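Local atomic coordinates of 30-kDa cleavage and polyadenylation specificity factor 30 (Arabidopsis thaliana, PDB entry 5ZUU), a protein that takes part in pre-mRNA 3'-end formation and poly(A) site selection as a CPSF subunit, reading m6A-modified RNA through the YTH domain described here. Residues L32-G37 with V105-L110; S79-Y84 with Y99-S104; G15-F20 with V56-L61; C111-H116 with Y153-S158. All blocks are in the same frame, centred on the assembly; numbering follows the deposited sequence. Where two conformers were deposited one is given.

Interaction 1: residues L32-G37 with V105-L110; sequences LSVQQG and VKWLKL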
# COMPACT_ATOMS: atom_id res chain seq x y z
N LEU A 32 -8.45 6.36 6.44
CA LEU A 32 -7.78 7.63 6.62
C LEU A 32 -6.60 7.82 5.67
O LEU A 32 -6.38 8.93 5.11
CB LEU A 32 -7.31 7.74 8.07
CG LEU A 32 -7.28 9.13 8.69
CD1 LEU A 32 -8.67 9.74 8.76
CD2 LEU A 32 -6.70 9.05 10.10
N SER A 33 -5.82 6.75 5.49
CA SER A 33 -4.73 6.81 4.52
C SER A 33 -5.22 7.16 3.10
O SER A 33 -4.63 7.95 2.37
CB SER A 33 -4.00 5.48 4.52
OG SER A 33 -2.98 5.51 3.58
N VAL A 34 -6.31 6.53 2.73
CA VAL A 34 -6.92 6.73 1.42
C VAL A 34 -7.40 8.17 1.26
O VAL A 34 -7.18 8.77 0.21
CB VAL A 34 -8.06 5.72 1.21
CG1 VAL A 34 -8.87 6.08 -0.03
CG2 VAL A 34 -7.49 4.31 1.07
N GLN A 35 -8.05 8.72 2.28
CA GLN A 35 -8.56 10.10 2.19
C GLN A 35 -7.42 11.12 2.18
O GLN A 35 -7.53 12.16 1.54
CB GLN A 35 -9.57 10.38 3.33
CG GLN A 35 -9.98 11.85 3.52
CD GLN A 35 -10.58 12.46 2.27
OE1 GLN A 35 -11.44 11.85 1.62
NE2 GLN A 35 -10.13 13.66 1.92
N GLN A 36 -6.31 10.82 2.85
CA GLN A 36 -5.23 11.80 3.02
C GLN A 36 -3.98 11.55 2.23
O GLN A 36 -3.16 12.43 2.17
CB GLN A 36 -4.91 11.85 4.53
CG GLN A 36 -6.09 12.42 5.29
CD GLN A 36 -5.92 12.36 6.76
OE1 GLN A 36 -4.81 12.31 7.29
NE2 GLN A 36 -7.05 12.38 7.46
N GLY A 37 -3.77 10.37 1.65
CA GLY A 37 -2.50 10.15 0.93
C GLY A 37 -1.26 10.06 1.79
O GLY A 37 -0.14 10.49 1.40
N VAL A 105 1.98 8.69 0.49
CA VAL A 105 1.72 7.58 -0.40
C VAL A 105 0.73 8.07 -1.45
O VAL A 105 -0.01 9.00 -1.19
CB VAL A 105 1.24 6.30 0.32
CG1 VAL A 105 2.24 5.88 1.33
CG2 VAL A 105 -0.10 6.48 1.01
N LYS A 106 0.77 7.45 -2.62
CA LYS A 106 -0.22 7.64 -3.68
C LYS A 106 -0.88 6.30 -3.92
O LYS A 106 -0.21 5.36 -4.36
CB LYS A 106 0.49 8.09 -4.89
CG LYS A 106 -0.29 8.11 -6.20
CD LYS A 106 0.67 8.74 -7.21
CE LYS A 106 0.48 8.28 -8.64
NZ LYS A 106 -0.41 9.26 -9.28
N TRP A 107 -2.17 6.23 -3.65
CA TRP A 107 -2.95 5.03 -3.87
C TRP A 107 -3.10 4.75 -5.35
O TRP A 107 -3.48 5.62 -6.11
CB TRP A 107 -4.29 5.18 -3.18
CG TRP A 107 -4.12 4.99 -1.73
CD1 TRP A 107 -3.98 5.97 -0.77
CD2 TRP A 107 -3.85 3.75 -1.08
NE1 TRP A 107 -3.74 5.40 0.45
CE2 TRP A 107 -3.68 4.05 0.31
CE3 TRP A 107 -3.84 2.43 -1.49
CZ2 TRP A 107 -3.45 3.07 1.26
CZ3 TRP A 107 -3.64 1.44 -0.54
CH2 TRP A 107 -3.41 1.77 0.83
N LEU A 108 -2.66 3.57 -5.77
CA LEU A 108 -2.66 3.23 -7.18
C LEU A 108 -3.94 2.46 -7.52
O LEU A 108 -4.59 2.80 -8.49
CB LEU A 108 -1.41 2.50 -7.57
CG LEU A 108 -0.15 3.25 -7.19
CD1 LEU A 108 1.04 2.29 -7.31
CD2 LEU A 108 0.08 4.52 -8.03
N LYS A 109 -4.30 1.48 -6.71
CA LYS A 109 -5.36 0.62 -6.95
C LYS A 109 -5.97 0.22 -5.63
O LYS A 109 -5.28 -0.22 -4.71
CB LYS A 109 -4.85 -0.66 -7.61
CG LYS A 109 -5.90 -1.76 -7.88
CD LYS A 109 -6.89 -1.34 -8.98
CE LYS A 109 -8.08 -2.29 -9.03
NZ LYS A 109 -9.05 -2.14 -10.19
N LEU A 110 -7.26 0.37 -5.54
CA LEU A 110 -8.03 -0.05 -4.39
C LEU A 110 -9.11 -1.06 -4.77
O LEU A 110 -9.85 -0.83 -5.74
CB LEU A 110 -8.69 1.22 -3.82
CG LEU A 110 -7.62 1.99 -3.05
CD1 LEU A 110 -7.89 3.51 -3.02
CD2 LEU A 110 -7.42 1.38 -1.66
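Val105 opens the contact from the strand side: its backbone N donates to Gly37 O over 2.9 Å, with an N-H...O angle of 174°. The bond is straight at hydrogen, but the donor stands well above the carbonyl plane and is not aimed at a lone pair. Gly37 has just left the helix with positive phi, and this turn brings its carbonyl to the strand. The side chain of Val105 contributes CG2, which rests 3.8 Å from Gly37 C and also comes near the hydroxyl of Ser33.

Trp107 carries the centre. Its indole NE1 donates to Ser33 OG at 3.2 Å; the bond is bent, yet the oxygen lies almost exactly in the ring plane. Ser33 OG is placed there by a first torsion that sets it anti to the backbone N, and it is also hydrogen-bonded to Val38 O. Above one face of the indole sits Val34 CG2, in a CH-pi contact 4.0 Å from the centroid of the five-membered ring and 15° off the normal. The valine and the indole cross at about a right angle.

Leu110 ends the series, meeting Val34 tip to tip, CD2 to CG2, at 4.0 Å. Ser164 of helix 159-172 touches Val34, Trp107 and Leu110 alike, bringing a second helix to this corner.

Residues 32-36 cross strand residues 105-110 at 103°, as measured on these short axes, on a mainly apolar interface. Within it, the in-plane acceptor for the indole N-H and the methyl group over a ring face are consistent with a restrained tilt and rotation of the indole, to which the neighbouring Phe63 ring probably adds.

Interaction 2: residues S79-Y84 with Y99-S104; sequences SRIGGY and YGRNFS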
# COMPACT_ATOMS: atom_id res chain seq x y z
N SER A 79 7.19 9.72 -0.34
CA SER A 79 8.26 10.47 0.30
C SER A 79 9.09 9.54 1.19
O SER A 79 8.62 8.50 1.62
CB SER A 79 7.75 11.67 1.10
OG SER A 79 7.06 11.22 2.26
N ARG A 80 10.31 9.98 1.45
CA ARG A 80 11.23 9.33 2.37
C ARG A 80 10.72 9.61 3.79
O ARG A 80 10.19 10.63 4.04
CB ARG A 80 12.64 9.85 2.14
CG ARG A 80 13.68 9.04 2.92
CD ARG A 80 15.04 9.44 2.47
NE ARG A 80 16.07 8.46 2.81
CZ ARG A 80 16.71 8.35 4.00
NH1 ARG A 80 17.68 7.44 4.12
NH2 ARG A 80 16.40 9.11 5.07
N ILE A 81 10.75 8.65 4.70
CA ILE A 81 10.32 8.89 6.08
C ILE A 81 11.36 9.79 6.79
O ILE A 81 12.56 9.52 6.80
CB ILE A 81 10.17 7.59 6.88
CG1 ILE A 81 9.17 6.59 6.20
CG2 ILE A 81 9.68 7.93 8.27
CD1 ILE A 81 9.16 5.16 6.78
N GLY A 82 10.85 10.82 7.45
CA GLY A 82 11.66 11.87 8.05
C GLY A 82 11.14 13.09 7.35
O GLY A 82 10.72 13.01 6.20
N GLY A 83 11.05 14.19 7.99
CA GLY A 83 10.52 15.35 7.23
C GLY A 83 9.03 15.48 7.56
O GLY A 83 8.31 14.47 7.67
N TYR A 84 8.55 16.70 7.76
CA TYR A 84 7.17 16.85 8.10
C TYR A 84 6.28 16.55 6.86
O TYR A 84 6.51 17.04 5.78
CB TYR A 84 6.86 18.24 8.62
CG TYR A 84 5.38 18.42 8.80
CD1 TYR A 84 4.73 17.89 9.89
CD2 TYR A 84 4.62 19.09 7.84
CE1 TYR A 84 3.35 18.04 10.05
CE2 TYR A 84 3.26 19.28 7.99
CZ TYR A 84 2.63 18.75 9.09
OH TYR A 84 1.27 18.96 9.21
N TYR A 99 2.96 4.83 16.49
CA TYR A 99 3.44 4.82 15.09
C TYR A 99 4.52 5.86 14.87
O TYR A 99 4.72 6.76 15.69
CB TYR A 99 2.29 4.96 14.09
CG TYR A 99 1.30 3.84 14.27
CD1 TYR A 99 1.75 2.52 14.32
CD2 TYR A 99 -0.05 4.09 14.52
CE1 TYR A 99 0.88 1.49 14.58
CE2 TYR A 99 -0.91 3.06 14.76
CZ TYR A 99 -0.43 1.77 14.78
OH TYR A 99 -1.23 0.72 15.05
N GLY A 100 5.25 5.68 13.79
CA GLY A 100 6.36 6.53 13.50
C GLY A 100 5.92 7.78 12.81
O GLY A 100 4.87 8.28 13.04
N ARG A 101 6.77 8.31 11.96
CA ARG A 101 6.46 9.55 11.30
C ARG A 101 5.58 9.30 10.05
O ARG A 101 5.73 8.27 9.34
CB ARG A 101 7.75 10.22 10.90
CG ARG A 101 8.62 10.64 12.07
CD ARG A 101 10.02 10.93 11.56
NE ARG A 101 10.90 11.14 12.71
CZ ARG A 101 11.66 12.20 12.97
NH1 ARG A 101 11.79 13.22 12.12
NH2 ARG A 101 12.37 12.20 14.08
N ASN A 102 4.68 10.25 9.78
CA ASN A 102 3.81 10.14 8.62
C ASN A 102 4.68 10.29 7.42
O ASN A 102 5.60 11.11 7.43
CB ASN A 102 2.76 11.28 8.59
CG ASN A 102 1.68 11.13 9.63
OD1 ASN A 102 1.49 10.07 10.24
ND2 ASN A 102 0.88 12.19 9.78
N PHE A 103 4.41 9.53 6.36
CA PHE A 103 4.99 9.79 5.03
C PHE A 103 3.91 9.74 3.91
O PHE A 103 2.83 9.27 4.10
CB PHE A 103 6.17 8.82 4.77
CG PHE A 103 5.75 7.37 4.75
CD1 PHE A 103 5.64 6.65 5.94
CD2 PHE A 103 5.39 6.74 3.54
CE1 PHE A 103 5.19 5.31 5.94
CE2 PHE A 103 4.92 5.41 3.54
CZ PHE A 103 4.85 4.68 4.73
N SER A 104 4.21 10.30 2.75
CA SER A 104 3.27 10.31 1.63
C SER A 104 3.18 8.98 0.93
O SER A 104 4.19 8.28 0.72
CB SER A 104 3.74 11.25 0.51
OG SER A 104 3.87 12.50 1.03
O HOH W 1 8.29 11.96 6.97
O HOH W 2 5.59 13.52 9.10
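Ser79 and Ser104 make the direct polar link. Ser104 N donates to Ser79 OG over 3.0 Å in a nearly straight bond (168°), and a weak, long bond runs from Ser79 N to Ser104 O. The hydroxyl of Ser79 can accept there because chi1 of 70° sets it between its own backbone N and carbonyl carbon. By contrast, the buried Ser79 O has no partner in the model.

Apolar packing centres on Ile81. Its CG1 lies 3.5 Å from Phe103 CD1, approaching the ring obliquely, while the CG2 branch rests 4.0 Å from Arg101 CB. Farther along the extended arginine chain, Arg101 CD passes Gly82 CA at 4.0 Å.

Water fills in where the backbones diverge. Water 1 accepts from Gly82 N at 2.8 Å and lies 2.9 Å from Asn102 O; water 2 donates to both Gly83 O and Asn102 O.

Helix 46-55 backs the 79-84 loop: Asn50 OD1 bonds Ile81 N, Asp54 pairs with Arg80, and Glu46 and Leu49 touch Ile81. Phe103 bonds Trp39 through the backbone at the edge of the sheet. The contact thus lies in the YTH domain's connection between strands 70-77 and 103-114, with the 79-84 loop between helix 46-55 and strand 103-114.

Interaction 3: residues G15-F20 with V56-L61; sequences GVNRYF and VENVIL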
# COMPACT_ATOMS: atom_id res chain seq x y z
N GLY A 15 9.09 -0.19 -14.47
CA GLY A 15 10.52 -0.20 -14.13
C GLY A 15 10.83 -1.12 -12.99
O GLY A 15 10.05 -2.04 -12.68
N VAL A 16 11.97 -0.87 -12.34
CA VAL A 16 12.40 -1.75 -11.24
C VAL A 16 11.73 -1.32 -9.93
O VAL A 16 11.97 -0.27 -9.39
CB VAL A 16 13.94 -1.88 -11.17
CG1 VAL A 16 14.35 -2.62 -9.89
CG2 VAL A 16 14.40 -2.64 -12.42
N ASN A 17 10.87 -2.18 -9.43
CA ASN A 17 10.10 -1.89 -8.23
C ASN A 17 10.53 -2.85 -7.11
O ASN A 17 10.99 -3.96 -7.38
CB ASN A 17 8.63 -2.13 -8.52
CG ASN A 17 8.05 -1.26 -9.61
OD1 ASN A 17 8.55 -0.17 -9.97
ND2 ASN A 17 6.93 -1.71 -10.09
N ARG A 18 10.30 -2.46 -5.86
CA ARG A 18 10.27 -3.43 -4.74
C ARG A 18 8.92 -3.32 -4.15
O ARG A 18 8.27 -2.21 -4.24
CB ARG A 18 11.34 -3.08 -3.68
CG ARG A 18 12.71 -3.32 -4.25
CD ARG A 18 13.80 -2.76 -3.38
NE ARG A 18 13.94 -3.55 -2.14
CZ ARG A 18 14.84 -3.26 -1.20
NH1 ARG A 18 15.65 -2.26 -1.34
NH2 ARG A 18 14.94 -4.01 -0.12
N TYR A 19 8.51 -4.41 -3.49
CA TYR A 19 7.16 -4.62 -3.01
C TYR A 19 7.19 -5.08 -1.57
O TYR A 19 7.94 -6.04 -1.24
CB TYR A 19 6.49 -5.79 -3.85
CG TYR A 19 6.47 -5.51 -5.30
CD1 TYR A 19 7.59 -5.74 -6.10
CD2 TYR A 19 5.35 -4.94 -5.89
CE1 TYR A 19 7.58 -5.44 -7.46
CE2 TYR A 19 5.34 -4.64 -7.24
CZ TYR A 19 6.45 -4.87 -8.01
OH TYR A 19 6.42 -4.54 -9.34
N PHE A 20 6.35 -4.45 -0.73
CA PHE A 20 6.23 -4.77 0.70
C PHE A 20 4.77 -4.93 1.03
O PHE A 20 3.96 -4.14 0.57
CB PHE A 20 6.86 -3.65 1.59
CG PHE A 20 8.33 -3.48 1.42
CD1 PHE A 20 8.85 -2.83 0.33
CD2 PHE A 20 9.21 -3.96 2.36
CE1 PHE A 20 10.23 -2.72 0.15
CE2 PHE A 20 10.59 -3.85 2.20
CZ PHE A 20 11.09 -3.23 1.08
N VAL A 56 15.38 2.16 -5.24
CA VAL A 56 14.66 1.92 -6.52
C VAL A 56 13.74 3.06 -6.77
O VAL A 56 13.39 3.76 -5.83
CB VAL A 56 13.81 0.60 -6.51
CG1 VAL A 56 14.68 -0.62 -6.41
CG2 VAL A 56 12.81 0.59 -5.38
N GLU A 57 13.22 3.14 -7.97
CA GLU A 57 12.33 4.26 -8.38
C GLU A 57 10.93 4.20 -7.73
O GLU A 57 10.26 5.25 -7.50
CB GLU A 57 12.27 4.31 -9.92
CG GLU A 57 11.49 5.46 -10.57
CD GLU A 57 11.88 6.87 -10.09
OE1 GLU A 57 12.99 7.08 -9.53
OE2 GLU A 57 11.06 7.81 -10.28
N ASN A 58 10.46 2.98 -7.45
CA ASN A 58 9.13 2.77 -6.91
C ASN A 58 9.08 1.67 -5.86
O ASN A 58 9.47 0.53 -6.12
CB ASN A 58 8.18 2.31 -8.01
CG ASN A 58 8.12 3.27 -9.14
OD1 ASN A 58 7.57 4.33 -9.02
ND2 ASN A 58 8.59 2.85 -10.28
N VAL A 59 8.62 2.04 -4.69
CA VAL A 59 8.34 1.13 -3.64
C VAL A 59 6.84 1.04 -3.61
O VAL A 59 6.09 2.06 -3.44
CB VAL A 59 8.89 1.67 -2.31
CG1 VAL A 59 8.48 0.75 -1.15
CG2 VAL A 59 10.39 1.76 -2.40
N ILE A 60 6.40 -0.18 -3.88
CA ILE A 60 5.00 -0.51 -3.92
C ILE A 60 4.57 -1.21 -2.62
O ILE A 60 5.11 -2.26 -2.27
CB ILE A 60 4.66 -1.37 -5.17
CG1 ILE A 60 5.17 -0.65 -6.43
CG2 ILE A 60 3.13 -1.65 -5.25
CD1 ILE A 60 4.65 0.77 -6.60
N LEU A 61 3.61 -0.60 -1.92
CA LEU A 61 3.07 -1.09 -0.63
C LEU A 61 1.72 -1.72 -0.89
O LEU A 61 0.78 -1.03 -1.23
CB LEU A 61 2.91 0.10 0.30
CG LEU A 61 4.19 0.95 0.47
CD1 LEU A 61 3.91 2.09 1.39
CD2 LEU A 61 5.33 0.11 1.06
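Residues 17-20 and 58-61 run parallel, their short axes 4.7 Å apart at 24°, with Arg18 bridging Val59, Tyr19 Ile60 and Phe20 Leu61. The ladder passes from Arg18 N to Asn58 O (3.1 Å), from Ile60 N to Arg18 O (2.8 Å) and from Phe20 N to Ile60 O (3.0 Å).

On the face bearing Asn17, Tyr19, Asn58 and Ile60, Asn58 ND2 donates to Asn17 OD1 over 3.0 Å, bent to 138°, with the amide planes 85° apart. Asn17 ND2 in turn donates to Tyr19 OH, which lies in its amide plane; the other oxygen of the pair, Asn58 OD1, is bonded to Lys76. Tyr19 and Ile60 lie side by side, CD2 to CB at 3.7 Å.

On the other face, Phe20 CD1 meets Val59 CG1 at 3.9 Å. Val56 CG1 comes against Arg18 CD at 3.8 Å, the two side chains crossing at about a right angle. A bend at chi3 turns the arginine tip, which forms salt bridges with Glu139 and Glu51.

Helix 46-55, last in a long connection that also contains helix 27-36 and edge strand 38-39, packs over the face of Arg18, Phe20 and Val59: a helix against a parallel strand pair in the mixed sheet of the YTH domain.

Interaction 4: residues C111-H116 with Y153-S158; sequences CELSFH and YLEPDS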
# COMPACT_ATOMS: atom_id res chain seq x y z
N CYS A 111 -9.19 -2.15 -4.03
CA CYS A 111 -10.02 -3.29 -4.43
C CYS A 111 -10.13 -4.26 -3.24
O CYS A 111 -9.69 -3.89 -2.20
CB CYS A 111 -9.35 -3.97 -5.61
SG CYS A 111 -7.75 -4.78 -5.20
N GLU A 112 -10.79 -5.41 -3.35
CA GLU A 112 -10.78 -6.41 -2.30
C GLU A 112 -10.32 -7.72 -2.90
O GLU A 112 -11.07 -8.38 -3.64
CB GLU A 112 -12.16 -6.64 -1.64
CG GLU A 112 -12.68 -5.50 -0.76
CD GLU A 112 -11.92 -5.34 0.60
OE1 GLU A 112 -11.29 -6.30 1.12
OE2 GLU A 112 -12.01 -4.23 1.18
N LEU A 113 -9.07 -8.08 -2.63
CA LEU A 113 -8.50 -9.26 -3.22
C LEU A 113 -8.44 -10.35 -2.14
O LEU A 113 -7.68 -10.27 -1.17
CB LEU A 113 -7.12 -8.98 -3.76
CG LEU A 113 -6.36 -10.20 -4.30
CD1 LEU A 113 -7.00 -10.70 -5.58
CD2 LEU A 113 -4.91 -9.81 -4.58
N SER A 114 -9.30 -11.32 -2.28
CA SER A 114 -9.35 -12.44 -1.35
C SER A 114 -8.06 -13.25 -1.33
O SER A 114 -7.45 -13.48 -2.38
CB SER A 114 -10.50 -13.38 -1.80
OG SER A 114 -10.40 -14.59 -1.10
N PHE A 115 -7.67 -13.70 -0.15
CA PHE A 115 -6.50 -14.55 0.06
C PHE A 115 -6.65 -15.91 -0.67
O PHE A 115 -5.65 -16.52 -1.06
CB PHE A 115 -6.24 -14.84 1.58
CG PHE A 115 -5.76 -13.65 2.41
CD1 PHE A 115 -5.22 -12.51 1.86
CD2 PHE A 115 -5.82 -13.71 3.83
CE1 PHE A 115 -4.80 -11.45 2.66
CE2 PHE A 115 -5.39 -12.64 4.61
CZ PHE A 115 -4.86 -11.53 4.02
N HIS A 116 -7.88 -16.38 -0.80
CA HIS A 116 -8.19 -17.62 -1.56
C HIS A 116 -7.57 -17.50 -2.93
O HIS A 116 -6.89 -18.44 -3.44
CB HIS A 116 -9.71 -17.83 -1.65
CG HIS A 116 -10.09 -19.19 -2.14
ND1 HIS A 116 -9.60 -20.35 -1.55
CD2 HIS A 116 -10.82 -19.59 -3.22
CE1 HIS A 116 -10.05 -21.40 -2.24
NE2 HIS A 116 -10.81 -20.96 -3.23
N TYR A 153 -4.93 -5.75 -9.73
CA TYR A 153 -5.45 -5.12 -10.96
C TYR A 153 -6.53 -5.97 -11.72
O TYR A 153 -7.22 -5.43 -12.58
CB TYR A 153 -4.31 -4.76 -11.87
CG TYR A 153 -3.65 -3.51 -11.39
CD1 TYR A 153 -4.13 -2.24 -11.76
CD2 TYR A 153 -2.58 -3.57 -10.50
CE1 TYR A 153 -3.53 -1.09 -11.28
CE2 TYR A 153 -1.98 -2.45 -10.02
CZ TYR A 153 -2.46 -1.19 -10.38
OH TYR A 153 -1.77 -0.08 -9.93
N LEU A 154 -6.68 -7.27 -11.40
CA LEU A 154 -7.80 -8.02 -11.90
C LEU A 154 -9.09 -7.74 -11.16
O LEU A 154 -10.15 -8.00 -11.71
CB LEU A 154 -7.52 -9.53 -11.88
CG LEU A 154 -6.29 -9.94 -12.62
CD1 LEU A 154 -6.09 -11.43 -12.38
CD2 LEU A 154 -6.34 -9.65 -14.09
N GLU A 155 -9.04 -7.20 -9.94
CA GLU A 155 -10.25 -6.96 -9.19
C GLU A 155 -10.87 -5.65 -9.54
O GLU A 155 -10.17 -4.70 -9.88
CB GLU A 155 -10.03 -7.01 -7.66
CG GLU A 155 -9.57 -8.35 -7.18
CD GLU A 155 -10.54 -9.47 -7.56
OE1 GLU A 155 -10.07 -10.59 -7.94
OE2 GLU A 155 -11.76 -9.26 -7.42
N PRO A 156 -12.21 -5.59 -9.52
CA PRO A 156 -12.91 -4.28 -9.74
C PRO A 156 -12.53 -3.28 -8.64
O PRO A 156 -12.27 -3.68 -7.47
CB PRO A 156 -14.39 -4.63 -9.59
CG PRO A 156 -14.44 -6.12 -9.83
CD PRO A 156 -13.14 -6.71 -9.37
N ASP A 157 -12.48 -2.00 -9.02
CA ASP A 157 -12.28 -0.92 -8.09
C ASP A 157 -13.27 -1.04 -6.93
O ASP A 157 -14.44 -1.35 -7.19
CB ASP A 157 -12.54 0.42 -8.77
CG ASP A 157 -11.52 0.76 -9.77
OD1 ASP A 157 -10.50 0.04 -9.96
OD2 ASP A 157 -11.73 1.81 -10.43
N SER A 158 -12.82 -0.86 -5.68
CA SER A 158 -13.70 -0.69 -4.58
C SER A 158 -14.15 0.77 -4.60
O SER A 158 -13.63 1.65 -5.35
CB SER A 158 -13.03 -1.00 -3.21
OG SER A 158 -11.99 -0.06 -2.97
O HOH W 3 -10.46 -1.06 -0.96
O HOH W 4 -12.86 -5.40 -5.41
O HOH W 5 -13.34 -8.07 -5.87
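Cys111 and Glu155 meet through their beta carbons, CB to CB at 3.7 Å, and Cys111 CB also approaches Pro156 O at 3.5 Å. Two residues along the strand, Leu113 CD1 touches Glu155 CG at 3.8 Å, the two side chains crossing at about a right angle. The bend at chi2 of Glu155 (-57°) folds the acid back alongside the strand. At the end of the loop, Ser158 OG stands 3.7 Å from Cys111 N.

No hydrogen bond joins the two segments directly; three waters bridge them instead. Water 4 accepts from Glu112 N and donates to Pro156 O at 2.7 Å, water 5 donates to Glu112 O and to Glu155 OE2, and water 3 connects Cys111 O with Ser158 OG.

In the next shell, Lys117 forms a salt bridge with Glu155 OE1, so the two carboxylate oxygens have different partners, and Leu113 packs on Leu148, Leu151 and Leu152 of helix 142-154. Farther out, Glu112 pairs with Arg27 and bonds Gln72, while Phe115 meets Phe71 edge-to-face and packs on a phosphate of the bound RNA, placing the strand end beside the nucleic acid.

Ser114 OG accepts from His116 N in an ST turn, and Ser158 is the N-cap of helix 159-172, its hydroxyl reaching Leu160 N weakly. The turn 155-158, between helices 142-154 and 159-172, lies along residues 111-113 of the long strand of the YTH domain through solvent-bridged packing.

In the fold
From the N terminus, strand 17-24 pairs with strand 58-65 in interaction 3, closing a loop that contains helices 27-36 and 46-55. Interaction 1 starts inside that loop, at 32-37, and closes beyond it, at 105-110, so the two cross; they touch through Leu108 and Ile60 and through Val105 and Leu61. Interaction 2 falls wholly between the two segments of interaction 1, and its Phe103 also packs on Leu61. Interaction 4 opens after interaction 1 has closed. Strand 103-114 serves interactions 2, 1 and 4 in that order, and the salt bridge from Lys109 to Asp157 links interactions 1 and 4, joining the sheet to the turn between helices 142-154 and 159-172.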